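Side-chain contacts in predicted HD superfamily hydrolase (uncultured Thermotogales bacterium, PDB 2PQ7), which binds two iron(III) ions in an all-helical HD domain and is probably a metal-dependent hydrolase of unknown substrate: residues A[132-137]-A[188-193]; A[102-107]-A[122-127]. All blocks are in the same frame, centred on the assembly; numbering follows the deposited sequence.

Contact 1. Residues A[132-137]-A[188-193]; sequences DRLDAI and ETFWTE. With FE (Fe (III) ion), chain C.
In the C-terminal part of helix 123-133 and the residues after it, next to the last aspartate of the HD-domain metal site, Arg133 and Leu134 meet Thr189 and Phe190 of the loop that leads into helix 193-217. Arg133 holds its guanidinium tilted over one face of the Phe190 ring, with NH1 nearest. Arg133 NH1 sits 3.4 Å above the Phe190 ring plane, over its centre. Arg133 CZ is 4.5 Å from the Phe190 ring centroid, a cation-pi contact. The two planes are 44° apart, so this is not a flat stack. Thr189 OG1 meets the edge of the guanidinium. Arg133 NH2 donates to Thr189 OG1 at 3.1 Å, close to the guanidinium plane, and NH1 adds a weak bond to the same oxygen. A bend at chi3 (61°) turns the end of the arginine chain to both partners. Leu134 comes from the opposite face of the ring: its CG is 3.8 Å from CE2 of Phe190, while its backbone N lies at the ring edge. Ala195 and Ala199 of helix 193-217 also pack on Phe190. Asp132 takes no part in this packing. Asp132 OD1 binds an iron ion at 2.1 Å, while OD2 accepts from a water on the same metal. Together with His37, His66 and Asp67, Asp132 makes up the H...HD...D set of protein ligands characteristic of the HD superfamily.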
# COMPACT_ATOMS: atom_id res chain seq x y z
N ASP A 132 -5.53 19.59 4.79
CA ASP A 132 -6.07 18.61 5.74
C ASP A 132 -6.72 17.47 4.95
O ASP A 132 -6.39 16.28 5.16
CB ASP A 132 -7.11 19.30 6.61
CG ASP A 132 -7.58 18.45 7.78
OD1 ASP A 132 -6.73 17.77 8.42
OD2 ASP A 132 -8.80 18.50 8.07
N ARG A 133 -7.57 17.84 3.99
CA ARG A 133 -8.33 16.80 3.28
C ARG A 133 -7.46 15.99 2.35
O ARG A 133 -7.74 14.80 2.14
CB ARG A 133 -9.54 17.38 2.55
CG ARG A 133 -10.54 18.02 3.48
CD ARG A 133 -11.64 18.77 2.80
NE ARG A 133 -12.42 17.86 1.95
CZ ARG A 133 -12.35 17.76 0.62
NH1 ARG A 133 -11.60 18.57 -0.14
NH2 ARG A 133 -13.10 16.84 0.03
N LEU A 134 -6.35 16.56 1.86
CA LEU A 134 -5.46 15.79 0.98
C LEU A 134 -4.88 14.57 1.73
O LEU A 134 -4.46 13.62 1.09
CB LEU A 134 -4.26 16.63 0.52
CG LEU A 134 -4.45 17.51 -0.71
CD1 LEU A 134 -3.24 18.46 -0.90
CD2 LEU A 134 -4.63 16.57 -1.97
N ASP A 135 -4.84 14.63 3.05
CA ASP A 135 -4.26 13.53 3.83
C ASP A 135 -5.08 12.24 3.80
O ASP A 135 -4.58 11.21 4.23
CB ASP A 135 -3.98 13.97 5.27
CG ASP A 135 -2.96 13.07 5.96
OD1 ASP A 135 -1.89 12.82 5.36
OD2 ASP A 135 -3.26 12.64 7.08
N ALA A 136 -6.33 12.30 3.34
CA ALA A 136 -7.16 11.12 3.20
C ALA A 136 -6.79 10.25 1.98
O ALA A 136 -7.27 9.12 1.85
CB ALA A 136 -8.58 11.52 3.10
N ILE A 137 -5.94 10.76 1.10
CA ILE A 137 -5.53 10.02 -0.09
C ILE A 137 -4.05 9.98 -0.34
O ILE A 137 -3.29 10.83 0.09
CB ILE A 137 -6.23 10.52 -1.35
CG1 ILE A 137 -5.98 12.00 -1.58
CG2 ILE A 137 -7.73 10.24 -1.25
CD1 ILE A 137 -6.74 12.58 -2.76
N GLU A 188 -12.10 17.56 -7.57
CA GLU A 188 -12.81 18.82 -7.86
C GLU A 188 -13.42 19.50 -6.61
O GLU A 188 -13.93 20.62 -6.70
CB GLU A 188 -13.89 18.64 -8.94
CG GLU A 188 -15.15 17.84 -8.55
CD GLU A 188 -14.95 16.33 -8.45
OE1 GLU A 188 -13.86 15.82 -8.84
OE2 GLU A 188 -15.90 15.65 -8.00
N THR A 189 -13.39 18.82 -5.46
CA THR A 189 -13.89 19.38 -4.20
C THR A 189 -12.88 20.31 -3.49
O THR A 189 -13.22 20.92 -2.51
CB THR A 189 -14.21 18.24 -3.21
OG1 THR A 189 -13.03 17.45 -3.02
CG2 THR A 189 -15.33 17.34 -3.75
N PHE A 190 -11.67 20.43 -4.01
CA PHE A 190 -10.64 21.25 -3.38
C PHE A 190 -10.72 22.72 -3.82
O PHE A 190 -11.12 23.03 -4.93
CB PHE A 190 -9.28 20.65 -3.65
CG PHE A 190 -9.08 19.35 -2.93
CD1 PHE A 190 -9.65 18.16 -3.42
CD2 PHE A 190 -8.37 19.32 -1.75
CE1 PHE A 190 -9.48 16.99 -2.71
CE2 PHE A 190 -8.20 18.15 -1.04
CZ PHE A 190 -8.75 16.98 -1.52
N TRP A 191 -10.33 23.61 -2.91
CA TRP A 191 -10.41 25.04 -3.15
C TRP A 191 -9.39 25.55 -4.12
O TRP A 191 -9.69 26.42 -4.96
CB TRP A 191 -10.21 25.83 -1.85
CG TRP A 191 -11.24 25.63 -0.85
CD1 TRP A 191 -11.17 24.86 0.29
CD2 TRP A 191 -12.53 26.21 -0.86
NE1 TRP A 191 -12.36 24.92 0.97
CE2 TRP A 191 -13.21 25.75 0.28
CE3 TRP A 191 -13.18 27.08 -1.74
CZ2 TRP A 191 -14.50 26.15 0.57
CZ3 TRP A 191 -14.46 27.46 -1.45
CH2 TRP A 191 -15.11 27.01 -0.30
N THR A 192 -8.14 25.14 -3.93
CA THR A 192 -7.05 25.64 -4.72
C THR A 192 -6.70 24.77 -5.91
O THR A 192 -6.82 23.56 -5.88
CB THR A 192 -5.77 25.84 -3.89
OG1 THR A 192 -5.28 24.58 -3.40
CG2 THR A 192 -6.00 26.75 -2.72
N GLU A 193 -6.22 25.37 -6.99
CA GLU A 193 -5.79 24.59 -8.13
C GLU A 193 -4.63 23.65 -7.80
O GLU A 193 -4.56 22.53 -8.30
CB GLU A 193 -5.41 25.55 -9.28
CG GLU A 193 -4.94 24.85 -10.54
CD GLU A 193 -6.02 23.97 -11.17
OE1 GLU A 193 -7.24 24.09 -10.85
OE2 GLU A 193 -5.64 23.13 -12.02
FE FE C . -6.58 17.52 10.53
O HOH W 1 -8.45 18.39 10.74

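Contact 2. Residues A[102-107]-A[122-127]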
# COMPACT_ATOMS: atom_id res chain seq x y z
N VAL A 102 -3.11 36.90 13.56
CA VAL A 102 -3.72 35.99 14.53
C VAL A 102 -5.21 35.73 14.21
O VAL A 102 -5.67 34.58 14.28
CB VAL A 102 -3.54 36.51 15.97
CG1 VAL A 102 -4.26 35.65 16.94
CG2 VAL A 102 -2.04 36.68 16.33
N ALA A 103 -5.96 36.76 13.83
CA ALA A 103 -7.39 36.56 13.52
C ALA A 103 -7.54 35.65 12.33
O ALA A 103 -8.42 34.80 12.31
CB ALA A 103 -8.04 37.87 13.29
N GLU A 104 -6.71 35.79 11.34
CA GLU A 104 -6.85 34.96 10.14
C GLU A 104 -6.53 33.50 10.45
O GLU A 104 -7.20 32.58 9.99
CB GLU A 104 -5.99 35.47 8.94
CG GLU A 104 -6.10 34.56 7.71
CD GLU A 104 -5.68 35.19 6.40
OE1 GLU A 104 -5.57 36.43 6.36
OE2 GLU A 104 -5.48 34.45 5.40
N VAL A 105 -5.43 33.27 11.14
CA VAL A 105 -5.06 31.92 11.51
C VAL A 105 -6.14 31.28 12.38
O VAL A 105 -6.50 30.10 12.17
CB VAL A 105 -3.67 31.85 12.22
CG1 VAL A 105 -3.39 30.47 12.80
CG2 VAL A 105 -2.59 32.25 11.25
N SER A 106 -6.60 32.03 13.38
CA SER A 106 -7.62 31.51 14.27
C SER A 106 -8.93 31.15 13.51
O SER A 106 -9.46 30.05 13.73
CB SER A 106 -7.88 32.49 15.42
OG SER A 106 -6.70 32.68 16.21
N LYS A 107 -9.38 32.01 12.59
CA LYS A 107 -10.61 31.79 11.83
C LYS A 107 -10.37 30.57 10.95
O LYS A 107 -11.28 29.74 10.74
CB LYS A 107 -10.91 33.01 10.97
CG LYS A 107 -12.23 32.88 10.20
CD LYS A 107 -12.57 34.19 9.37
N SER A 122 -11.24 32.68 4.26
CA SER A 122 -9.95 33.28 3.95
C SER A 122 -9.10 32.34 3.11
O SER A 122 -9.34 31.14 3.03
CB SER A 122 -9.17 33.61 5.22
OG SER A 122 -8.74 32.44 5.93
N LEU A 123 -8.06 32.90 2.52
CA LEU A 123 -7.12 32.10 1.75
C LEU A 123 -6.47 31.08 2.69
O LEU A 123 -6.30 29.91 2.33
CB LEU A 123 -6.03 32.94 1.11
CG LEU A 123 -6.47 33.92 0.02
CD1 LEU A 123 -5.32 34.84 -0.38
CD2 LEU A 123 -6.97 33.16 -1.18
N THR A 124 -6.08 31.49 3.88
CA THR A 124 -5.46 30.57 4.83
C THR A 124 -6.43 29.44 5.16
O THR A 124 -6.02 28.28 5.19
CB THR A 124 -5.01 31.28 6.11
OG1 THR A 124 -4.07 32.32 5.78
CG2 THR A 124 -4.32 30.30 7.06
N GLY A 125 -7.72 29.74 5.34
CA GLY A 125 -8.66 28.69 5.67
C GLY A 125 -8.90 27.70 4.54
O GLY A 125 -9.03 26.52 4.79
N LYS A 126 -8.91 28.19 3.32
CA LYS A 126 -9.08 27.37 2.15
C LYS A 126 -7.88 26.45 1.97
O LYS A 126 -8.02 25.25 1.71
CB LYS A 126 -9.36 28.24 0.94
CG LYS A 126 -10.81 28.82 1.02
CD LYS A 126 -11.10 29.76 -0.15
CE LYS A 126 -12.40 30.56 0.06
NZ LYS A 126 -12.49 31.75 -0.88
N ILE A 127 -6.68 27.00 2.07
CA ILE A 127 -5.45 26.23 1.98
C ILE A 127 -5.40 25.18 3.07
O ILE A 127 -5.08 24.01 2.80
CB ILE A 127 -4.22 27.13 2.05
CG1 ILE A 127 -4.16 27.99 0.78
CG2 ILE A 127 -2.94 26.31 2.24
CD1 ILE A 127 -3.12 29.03 0.79
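Glu104 meets Thr124 and Ser122 where helix 99-111 passes the start of helix 123-133. These three residues bury most of the surface in the contact. The glutamate chain is extended, with CG anti to the backbone N (chi1 177°), and reaches across to the other helix. Glu104 OE2 accepts from OG1 of Thr124 at 2.6 Å. The hydroxyl comes from above the carboxylate plane, 39° out of it. The backbone N of Thr124 adds a weak bond to the same oxygen. Thr124 thus holds OE2 by one short hydroxyl bond and one weak backbone bond. The threonine hydroxyl lies beside its own backbone N (chi1 -59°), which lets both groups face the one acceptor. Ser122 flanks the carboxylate, with its CB 3.8 Å from OE2 of Glu104; this is packing alone. The serine hydroxyl is engaged in its own helix: as N-cap residue, Ser122 accepts from N of Gly125 through OG at 2.9 Å. The carboxylate thus lies by the first turn of helix 123-133, where the helix dipole would probably favour its negative charge. Its other oxygen, OE1, forms a salt bridge with Lys58 of helix 56-65. That helix also packs on the contact through Ala62, which touches both Val105 and Thr124. Glu104 therefore ties three helices together: its own 99-111, the start of 123-133, and 56-65.

Helix 123-133 is shared by both contacts. Contact 2 uses its N-terminal turn and contact 1 its C-terminal part, and their centres are 16 Å apart. They follow in series along the chain: 102-107 pairs with 122-127 before 132-137 pairs with 188-193. Contact 2 joins the helix to helix 99-111 inside the HD domain. Contact 1 joins it to the later loop before helix 193-217. The two also touch, as CD1 of Trp191 lies 3.5 Å from the backbone O of Lys126. The helix that carries the iron ligand Asp132 is thus packed against other parts of the fold near both ends.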